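PDB 1JGS: multiple antibiotic resistance protein MARR from Escherichia coli, which represses the marRAB operon by binding the marO operator, and so controls genes of antibiotic resistance and oxidative stress. Local coordinates for residues 40-44 and 101-106; 76-81 and 92-98. All coordinates share one frame; numbering follows the deposited sequence.

Contact 1: residues 40-44 and 101-106; sequences LCSIR and ICEQCH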
ATOM      1  N   LEU A  40      -1.871  -6.952  12.625  1.00 42.08           N
ATOM      2  CA  LEU A  40      -2.777  -7.097  13.773  1.00 42.08           C
ATOM      3  C   LEU A  40      -4.189  -6.581  13.457  1.00 42.08           C
ATOM      4  O   LEU A  40      -5.187  -7.210  13.806  1.00 42.08           O
ATOM      5  CB  LEU A  40      -2.258  -6.347  15.014  1.00 33.35           C
ATOM      6  CG  LEU A  40      -1.040  -6.820  15.811  1.00 33.35           C
ATOM      7  CD1 LEU A  40      -0.897  -5.938  17.057  1.00 33.35           C
ATOM      8  CD2 LEU A  40      -1.188  -8.265  16.215  1.00 33.35           C
ATOM      9  N   CYS A  41      -4.269  -5.432  12.803  1.00 47.51           N
ATOM     10  CA  CYS A  41      -5.566  -4.868  12.472  1.00 47.51           C
ATOM     11  C   CYS A  41      -6.320  -5.791  11.522  1.00 47.51           C
ATOM     12  O   CYS A  41      -7.540  -5.929  11.618  1.00 47.51           O
ATOM     13  CB  CYS A  41      -5.392  -3.490  11.841  1.00 47.01           C
ATOM     14  SG  CYS A  41      -4.655  -2.273  12.946  1.00 47.01           S
ATOM     15  N   SER A  42      -5.590  -6.426  10.611  1.00 42.18           N
ATOM     16  CA  SER A  42      -6.202  -7.334   9.639  1.00 42.18           C
ATOM     17  C   SER A  42      -6.715  -8.630  10.253  1.00 42.18           C
ATOM     18  O   SER A  42      -7.748  -9.140   9.846  1.00 42.18           O
ATOM     19  CB  SER A  42      -5.204  -7.681   8.534  1.00 30.64           C
ATOM     20  OG  SER A  42      -4.790  -6.517   7.840  1.00 30.64           O
ATOM     21  N   ILE A  43      -5.977  -9.180  11.213  1.00 41.78           N
ATOM     22  CA  ILE A  43      -6.383 -10.422  11.851  1.00 41.78           C
ATOM     23  C   ILE A  43      -7.588 -10.109  12.732  1.00 41.78           C
ATOM     24  O   ILE A  43      -8.547 -10.875  12.791  1.00 41.78           O
ATOM     25  CB  ILE A  43      -5.245 -10.994  12.719  1.00 41.13           C
ATOM     26  CG1 ILE A  43      -4.089 -11.448  11.822  1.00 41.13           C
ATOM     27  CG2 ILE A  43      -5.753 -12.152  13.567  1.00 41.13           C
ATOM     28  CD1 ILE A  43      -2.944 -12.127  12.572  1.00 41.13           C
ATOM     29  N   ARG A  44      -7.518  -8.966  13.409  1.00 49.26           N
ATOM     30  CA  ARG A  44      -8.587  -8.525  14.279  1.00 49.26           C
ATOM     31  C   ARG A  44      -9.941  -8.543  13.557  1.00 49.26           C
ATOM     32  O   ARG A  44     -10.841  -9.326  13.910  1.00 49.26           O
ATOM     33  CB  ARG A  44      -8.287  -7.110  14.786  1.00 66.71           C
ATOM     34  CG  ARG A  44      -9.423  -6.480  15.581  1.00 66.71           C
ATOM     35  CD  ARG A  44      -9.038  -5.126  16.137  1.00 66.71           C
ATOM     36  NE  ARG A  44     -10.227  -4.404  16.565  1.00 66.71           N
ATOM     37  CZ  ARG A  44     -10.238  -3.139  16.968  1.00 66.71           C
ATOM     38  NH1 ARG A  44      -9.114  -2.431  17.012  1.00 66.71           N
ATOM     39  NH2 ARG A  44     -11.386  -2.569  17.305  1.00 66.71           N
ATOM     40  N   ILE A 101      -2.918  -4.234  22.586  1.00 47.20           N
ATOM     41  CA  ILE A 101      -1.882  -3.512  21.865  1.00 47.20           C
ATOM     42  C   ILE A 101      -2.483  -2.891  20.583  1.00 47.20           C
ATOM     43  O   ILE A 101      -2.288  -1.706  20.294  1.00 47.20           O
ATOM     44  CB  ILE A 101      -0.734  -4.463  21.454  1.00 46.42           C
ATOM     45  CG1 ILE A 101      -0.053  -5.045  22.697  1.00 46.42           C
ATOM     46  CG2 ILE A 101       0.254  -3.727  20.570  1.00 46.42           C
ATOM     47  CD1 ILE A 101       0.573  -4.018  23.600  1.00 46.42           C
ATOM     48  N   CYS A 102      -3.211  -3.703  19.821  1.00 55.20           N
ATOM     49  CA  CYS A 102      -3.816  -3.243  18.574  1.00 55.20           C
ATOM     50  C   CYS A 102      -4.809  -2.111  18.773  1.00 55.20           C
ATOM     51  O   CYS A 102      -5.027  -1.310  17.860  1.00 55.20           O
ATOM     52  CB  CYS A 102      -4.513  -4.398  17.855  1.00 50.25           C
ATOM     53  SG  CYS A 102      -5.472  -3.882  16.409  1.00 50.25           S
ATOM     54  N   GLU A 103      -5.414  -2.047  19.958  1.00 53.61           N
ATOM     55  CA  GLU A 103      -6.381  -0.994  20.251  1.00 53.61           C
ATOM     56  C   GLU A 103      -5.667   0.256  20.768  1.00 53.61           C
ATOM     57  O   GLU A 103      -6.059   1.375  20.444  1.00 53.61           O
ATOM     58  CB  GLU A 103      -7.413  -1.479  21.271  1.00109.75           C
ATOM     59  CG  GLU A 103      -8.618  -0.555  21.411  1.00109.75           C
ATOM     60  CD  GLU A 103      -9.306  -0.290  20.080  1.00109.75           C
ATOM     61  OE1 GLU A 103      -9.719  -1.263  19.419  1.00109.75           O
ATOM     62  OE2 GLU A 103      -9.436   0.892  19.694  1.00109.75           O
ATOM     63  N   GLN A 104      -4.624   0.079  21.570  1.00 70.78           N
ATOM     64  CA  GLN A 104      -3.885   1.236  22.061  1.00 70.78           C
ATOM     65  C   GLN A 104      -3.350   1.988  20.849  1.00 70.78           C
ATOM     66  O   GLN A 104      -3.457   3.213  20.768  1.00 70.78           O
ATOM     67  CB  GLN A 104      -2.696   0.818  22.920  1.00 56.91           C
ATOM     68  CG  GLN A 104      -2.998   0.443  24.353  1.00 56.91           C
ATOM     69  CD  GLN A 104      -1.782  -0.191  25.026  1.00 56.91           C
ATOM     70  OE1 GLN A 104      -0.667   0.344  24.961  1.00 56.91           O
ATOM     71  NE2 GLN A 104      -1.992  -1.336  25.670  1.00 56.91           N
ATOM     72  N   CYS A 105      -2.768   1.237  19.915  1.00 60.37           N
ATOM     73  CA  CYS A 105      -2.194   1.804  18.701  1.00 60.37           C
ATOM     74  C   CYS A 105      -3.237   2.404  17.774  1.00 60.37           C
ATOM     75  O   CYS A 105      -3.092   3.542  17.323  1.00 60.37           O
ATOM     76  CB  CYS A 105      -1.424   0.736  17.920  1.00 52.09           C
ATOM     77  SG  CYS A 105       0.119   0.157  18.652  1.00 52.09           S
ATOM     78  N   HIS A 106      -4.276   1.630  17.476  1.00 61.76           N
ATOM     79  CA  HIS A 106      -5.336   2.079  16.577  1.00 61.76           C
ATOM     80  C   HIS A 106      -5.941   3.410  17.012  1.00 61.76           C
ATOM     81  O   HIS A 106      -6.242   4.272  16.181  1.00 61.76           O
ATOM     82  CB  HIS A 106      -6.427   1.014  16.487  1.00 68.17           C
ATOM     83  CG  HIS A 106      -7.441   1.276  15.419  1.00 68.17           C
ATOM     84  ND1 HIS A 106      -8.400   2.261  15.525  1.00 68.17           N
ATOM     85  CD2 HIS A 106      -7.643   0.684  14.218  1.00 68.17           C
ATOM     86  CE1 HIS A 106      -9.149   2.263  14.437  1.00 68.17           C
ATOM     87  NE2 HIS A 106      -8.709   1.315  13.628  1.00 68.17           N
TER
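Cys102 packs its side chain over one side of helix 34-46, where it meets Leu40, Cys41 and Arg44. Its CB lies 4.0 Å from Leu40 CD1. Its SG is 3.9 Å from Cys41 SG, a packing distance and far too long for a disulfide. The same Cys102 SG is 3.8 Å from Arg44 CD, and it sits at the edge of the guanidinium, near its plane. This reach follows from chi1 of 173°, which sets the sulfur anti to the backbone N of Cys102. Leu40 CD1 also meets Ile101 CG2, at 4.3 Å.

A salt bridge borders this apolar patch. Arg44 runs out fully extended from CG to NE and carries its guanidinium across to Glu103. Glu103 is bent at chi2, which turns its carboxylate toward the arginine. Arg44 NH1 is 2.7 Å from Glu103 OE1. NH2 of Arg44 comes within 3.0 Å of the same OE1, so a single carboxylate oxygen faces both terminal nitrogens. The two flat groups are turned 72° apart, and the pair is therefore not a coplanar, two-oxygen bridge. His106 stands next to it. Its ring edge meets Cys41 SG, which is 4.4 Å from His106 CD2.

The segment axes come within 10.4 Å, at 117° between their directions, and side chains fill the gap. The contact is structural packing within the MarR fold, with Leu40 and Cys102 buried and Arg44 and His106 exposed. Phe37, one turn before Leu40, extends the interface by touching Cys105 and His106. Leu54 and Leu58 of helix 51-58 pack against Ser42, while Leu94 of strand 90-94 packs against Leu40, Ile43 and Arg44.

Contact 2: residues 76-81 and 92-98; sequences GWVERL and VKLTTGG. With SAL (2-hydroxybenzoic acid), chain B.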
ATOM      1  N   GLY A  76       3.731 -12.379  22.012  1.00 34.82           N
ATOM      2  CA  GLY A  76       2.512 -12.733  22.724  1.00 34.82           C
ATOM      3  C   GLY A  76       1.275 -12.005  22.208  1.00 34.82           C
ATOM      4  O   GLY A  76       0.269 -11.896  22.911  1.00 34.82           O
ATOM      5  N   TRP A  77       1.333 -11.509  20.973  1.00 32.56           N
ATOM      6  CA  TRP A  77       0.200 -10.788  20.423  1.00 32.56           C
ATOM      7  C   TRP A  77      -0.705 -11.633  19.548  1.00 32.56           C
ATOM      8  O   TRP A  77      -1.851 -11.270  19.314  1.00 32.56           O
ATOM      9  CB  TRP A  77       0.681  -9.580  19.616  1.00 37.53           C
ATOM     10  CG  TRP A  77       1.431  -8.561  20.409  1.00 37.53           C
ATOM     11  CD1 TRP A  77       1.452  -8.433  21.765  1.00 37.53           C
ATOM     12  CD2 TRP A  77       2.284  -7.532  19.893  1.00 37.53           C
ATOM     13  NE1 TRP A  77       2.271  -7.392  22.132  1.00 37.53           N
ATOM     14  CE2 TRP A  77       2.796  -6.821  21.002  1.00 37.53           C
ATOM     15  CE3 TRP A  77       2.667  -7.145  18.605  1.00 37.53           C
ATOM     16  CZ2 TRP A  77       3.674  -5.742  20.864  1.00 37.53           C
ATOM     17  CZ3 TRP A  77       3.544  -6.066  18.462  1.00 37.53           C
ATOM     18  CH2 TRP A  77       4.038  -5.378  19.590  1.00 37.53           C
ATOM     19  N   VAL A  78      -0.201 -12.767  19.071  1.00 30.33           N
ATOM     20  CA  VAL A  78      -0.972 -13.634  18.191  1.00 30.33           C
ATOM     21  C   VAL A  78      -0.848 -15.093  18.607  1.00 30.33           C
ATOM     22  O   VAL A  78       0.162 -15.491  19.185  1.00 30.33           O
ATOM     23  CB  VAL A  78      -0.473 -13.475  16.730  1.00 28.67           C
ATOM     24  CG1 VAL A  78      -1.088 -14.526  15.833  1.00 28.67           C
ATOM     25  CG2 VAL A  78      -0.801 -12.072  16.218  1.00 28.67           C
ATOM     26  N   GLU A  79      -1.879 -15.883  18.332  1.00 32.27           N
ATOM     27  CA  GLU A  79      -1.841 -17.300  18.661  1.00 32.27           C
ATOM     28  C   GLU A  79      -2.507 -18.073  17.535  1.00 32.27           C
ATOM     29  O   GLU A  79      -3.368 -17.537  16.820  1.00 32.27           O
ATOM     30  CB  GLU A  79      -2.530 -17.590  20.006  1.00 48.71           C
ATOM     31  CG  GLU A  79      -4.044 -17.568  20.015  1.00 48.71           C
ATOM     32  CD  GLU A  79      -4.596 -17.704  21.433  1.00 48.71           C
ATOM     33  OE1 GLU A  79      -4.289 -16.833  22.260  1.00 48.71           O
ATOM     34  OE2 GLU A  79      -5.327 -18.674  21.741  1.00 48.71           O
ATOM     35  N   ARG A  80      -2.085 -19.321  17.384  1.00 41.63           N
ATOM     36  CA  ARG A  80      -2.569 -20.216  16.346  1.00 41.63           C
ATOM     37  C   ARG A  80      -3.508 -21.298  16.878  1.00 41.63           C
ATOM     38  O   ARG A  80      -3.238 -21.924  17.908  1.00 41.63           O
ATOM     39  CB  ARG A  80      -1.370 -20.894  15.691  1.00 42.32           C
ATOM     40  CG  ARG A  80      -1.335 -20.821  14.194  1.00 42.32           C
ATOM     41  CD  ARG A  80      -0.026 -21.380  13.730  1.00 42.32           C
ATOM     42  NE  ARG A  80       1.055 -20.682  14.405  1.00 42.32           N
ATOM     43  CZ  ARG A  80       1.929 -19.875  13.810  1.00 42.32           C
ATOM     44  NH1 ARG A  80       1.859 -19.666  12.507  1.00 42.32           N
ATOM     45  NH2 ARG A  80       2.867 -19.271  14.532  1.00 42.32           N
ATOM     46  N   LEU A  81      -4.608 -21.526  16.171  1.00 39.77           N
ATOM     47  CA  LEU A  81      -5.542 -22.565  16.578  1.00 39.77           C
ATOM     48  C   LEU A  81      -5.878 -23.406  15.354  1.00 39.77           C
ATOM     49  O   LEU A  81      -5.676 -22.976  14.219  1.00 39.77           O
ATOM     50  CB  LEU A  81      -6.820 -21.968  17.163  1.00 48.09           C
ATOM     51  CG  LEU A  81      -7.665 -21.121  16.216  1.00 48.09           C
ATOM     52  CD1 LEU A  81      -9.136 -21.275  16.573  1.00 48.09           C
ATOM     53  CD2 LEU A  81      -7.226 -19.659  16.303  1.00 48.09           C
ATOM     54  N   VAL A  92      -5.159 -17.976  12.754  1.00 40.02           N
ATOM     55  CA  VAL A  92      -4.395 -17.174  13.673  1.00 40.02           C
ATOM     56  C   VAL A  92      -5.361 -16.120  14.141  1.00 40.02           C
ATOM     57  O   VAL A  92      -6.167 -15.612  13.356  1.00 40.02           O
ATOM     58  CB  VAL A  92      -3.170 -16.510  13.002  1.00 33.09           C
ATOM     59  CG1 VAL A  92      -2.166 -17.595  12.539  1.00 33.09           C
ATOM     60  CG2 VAL A  92      -3.621 -15.649  11.835  1.00 33.09           C
ATOM     61  N   LYS A  93      -5.312 -15.824  15.431  1.00 35.95           N
ATOM     62  CA  LYS A  93      -6.168 -14.803  16.005  1.00 35.95           C
ATOM     63  C   LYS A  93      -5.305 -14.074  17.009  1.00 35.95           C
ATOM     64  O   LYS A  93      -4.228 -14.556  17.386  1.00 35.95           O
ATOM     65  CB  LYS A  93      -7.364 -15.449  16.703  1.00 43.93           C
ATOM     66  CG  LYS A  93      -7.016 -16.212  17.969  1.00 43.93           C
ATOM     67  CD  LYS A  93      -8.210 -16.999  18.464  1.00 43.93           C
ATOM     68  CE  LYS A  93      -8.448 -16.763  19.935  1.00 43.93           C
ATOM     69  NZ  LYS A  93      -8.729 -15.324  20.224  1.00 43.93           N
ATOM     70  N   LEU A  94      -5.769 -12.917  17.449  1.00 44.66           N
ATOM     71  CA  LEU A  94      -5.028 -12.145  18.421  1.00 44.66           C
ATOM     72  C   LEU A  94      -5.243 -12.698  19.814  1.00 44.66           C
ATOM     73  O   LEU A  94      -6.307 -13.224  20.124  1.00 44.66           O
ATOM     74  CB  LEU A  94      -5.489 -10.694  18.406  1.00 32.99           C
ATOM     75  CG  LEU A  94      -5.397  -9.922  17.084  1.00 32.99           C
ATOM     76  CD1 LEU A  94      -5.585  -8.434  17.402  1.00 32.99           C
ATOM     77  CD2 LEU A  94      -4.026 -10.163  16.397  1.00 32.99           C
ATOM     78  N   THR A  95      -4.220 -12.599  20.651  1.00 38.68           N
ATOM     79  CA  THR A  95      -4.352 -13.030  22.030  1.00 38.68           C
ATOM     80  C   THR A  95      -4.946 -11.783  22.709  1.00 38.68           C
ATOM     81  O   THR A  95      -4.988 -10.709  22.088  1.00 38.68           O
ATOM     82  CB  THR A  95      -2.982 -13.345  22.631  1.00 35.09           C
ATOM     83  OG1 THR A  95      -2.138 -12.191  22.497  1.00 35.09           O
ATOM     84  CG2 THR A  95      -2.339 -14.523  21.918  1.00 35.09           C
ATOM     85  N   THR A  96      -5.400 -11.902  23.955  1.00 50.83           N
ATOM     86  CA  THR A  96      -5.980 -10.743  24.655  1.00 50.83           C
ATOM     87  C   THR A  96      -5.014  -9.565  24.641  1.00 50.83           C
ATOM     88  O   THR A  96      -5.390  -8.447  24.302  1.00 50.83           O
ATOM     89  CB  THR A  96      -6.315 -11.053  26.136  1.00 38.42           C
ATOM     90  OG1 THR A  96      -7.166 -12.200  26.212  1.00 38.42           O
ATOM     91  CG2 THR A  96      -7.033  -9.857  26.775  1.00 38.42           C
ATOM     92  N   GLY A  97      -3.770  -9.818  25.028  1.00 42.94           N
ATOM     93  CA  GLY A  97      -2.782  -8.760  25.019  1.00 42.94           C
ATOM     94  C   GLY A  97      -2.605  -8.175  23.623  1.00 42.94           C
ATOM     95  O   GLY A  97      -2.531  -6.954  23.458  1.00 42.94           O
ATOM     96  N   GLY A  98      -2.534  -9.047  22.616  1.00 38.70           N
ATOM     97  CA  GLY A  98      -2.378  -8.581  21.250  1.00 38.70           C
ATOM     98  C   GLY A  98      -3.507  -7.630  20.905  1.00 38.70           C
ATOM     99  O   GLY A  98      -3.284  -6.582  20.295  1.00 38.70           O
TER
HETATM  100  C1' SAL B 256       1.869 -20.523   9.375  1.00 44.77           C
HETATM  101  O1' SAL B 256       1.385 -21.376  10.271  1.00 44.77           O
HETATM  102  O2' SAL B 256       2.604 -19.588   9.721  1.00 44.77           O
HETATM  103  C1  SAL B 256       1.481 -20.755   7.968  1.00 44.77           C
HETATM  104  C2  SAL B 256       1.963 -19.866   6.922  1.00 44.77           C
HETATM  105  C3  SAL B 256       1.604 -20.061   5.567  1.00 44.77           C
HETATM  106  C4  SAL B 256       0.774 -21.116   5.194  1.00 44.77           C
HETATM  107  C5  SAL B 256       0.238 -22.098   6.308  1.00 44.77           C
HETATM  108  C6  SAL B 256       0.620 -21.860   7.624  1.00 44.77           C
HETATM  109  O2  SAL B 256       2.776 -18.807   7.181  1.00 44.77           O
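Glu79 and Lys93 form an antiparallel hydrogen-bonded pair. Glu79 N donates to Lys93 O at 2.9 Å, and Lys93 N returns the bond to Glu79 O. Both bonds are nearly straight. Thr95 N donates to Trp77 O at 3.0 Å, but from above the carbonyl plane, 56° out of it. Val78 with Leu94 and Arg80 with Val92 are non-hydrogen-bonded pairs. Trp77 O also takes a CA-H...O contact from Gly98 CA, at 3.4 Å.

Thr95 is the N-cap of helix 96-118. Its chi1 of 56° turns OG1 to accept from Gly98 N at 3.2 Å, a capping bond. Thr95 OG1 also donates to Gly76 O. The modelled 2.5 Å is shorter than a normal hydrogen bond, and the exact length is doubtful. Gly76 closes the preceding helix with a Schellman motif.

The strands form the beta hairpin, or wing, of the winged helix-turn-helix domain of MarR proteins.

Apolar packing joins the strands as well. Val78 CG2 meets Leu94 CD2 at 3.8 Å, and Val78 CG1 meets Val92 CB. Arg80 and Val92 share one face of the sheet, with Arg80 CG alongside Val92 CG1. Glu79 and Lys93 run side by side on the other face. The Leu81 side chain crosses that of Lys93 at about a right angle, CD2 of Leu81 3.6 Å from CD of Lys93.

One charged contact lies at the ligand. Arg80 NH1 gives a weak hydrogen bond of 2.9 Å to O1' of 2-hydroxybenzoic acid, whose other protein partners include Thr66.

After helix 8-27, the chain enters helix 34-46, which supplies residues 40-44. It continues through helices 51-58 and 62-74 before the hairpin. Contact 2 then closes a short loop of ten residues between 76-81 and 92-98. Helix 96-118 begins within contact 2, and its residues 101-106 return to 40-44. Contact 1 thus closes the larger loop, and contact 2 lies wholly within it. Both use helix 96-118. They also touch directly: Ile101 CG1 packs on Trp77 NE1, and Ile43 CG2 on the backbone of Lys93. Together they tie helix 34-46, the wing and the start of the long helix into one body.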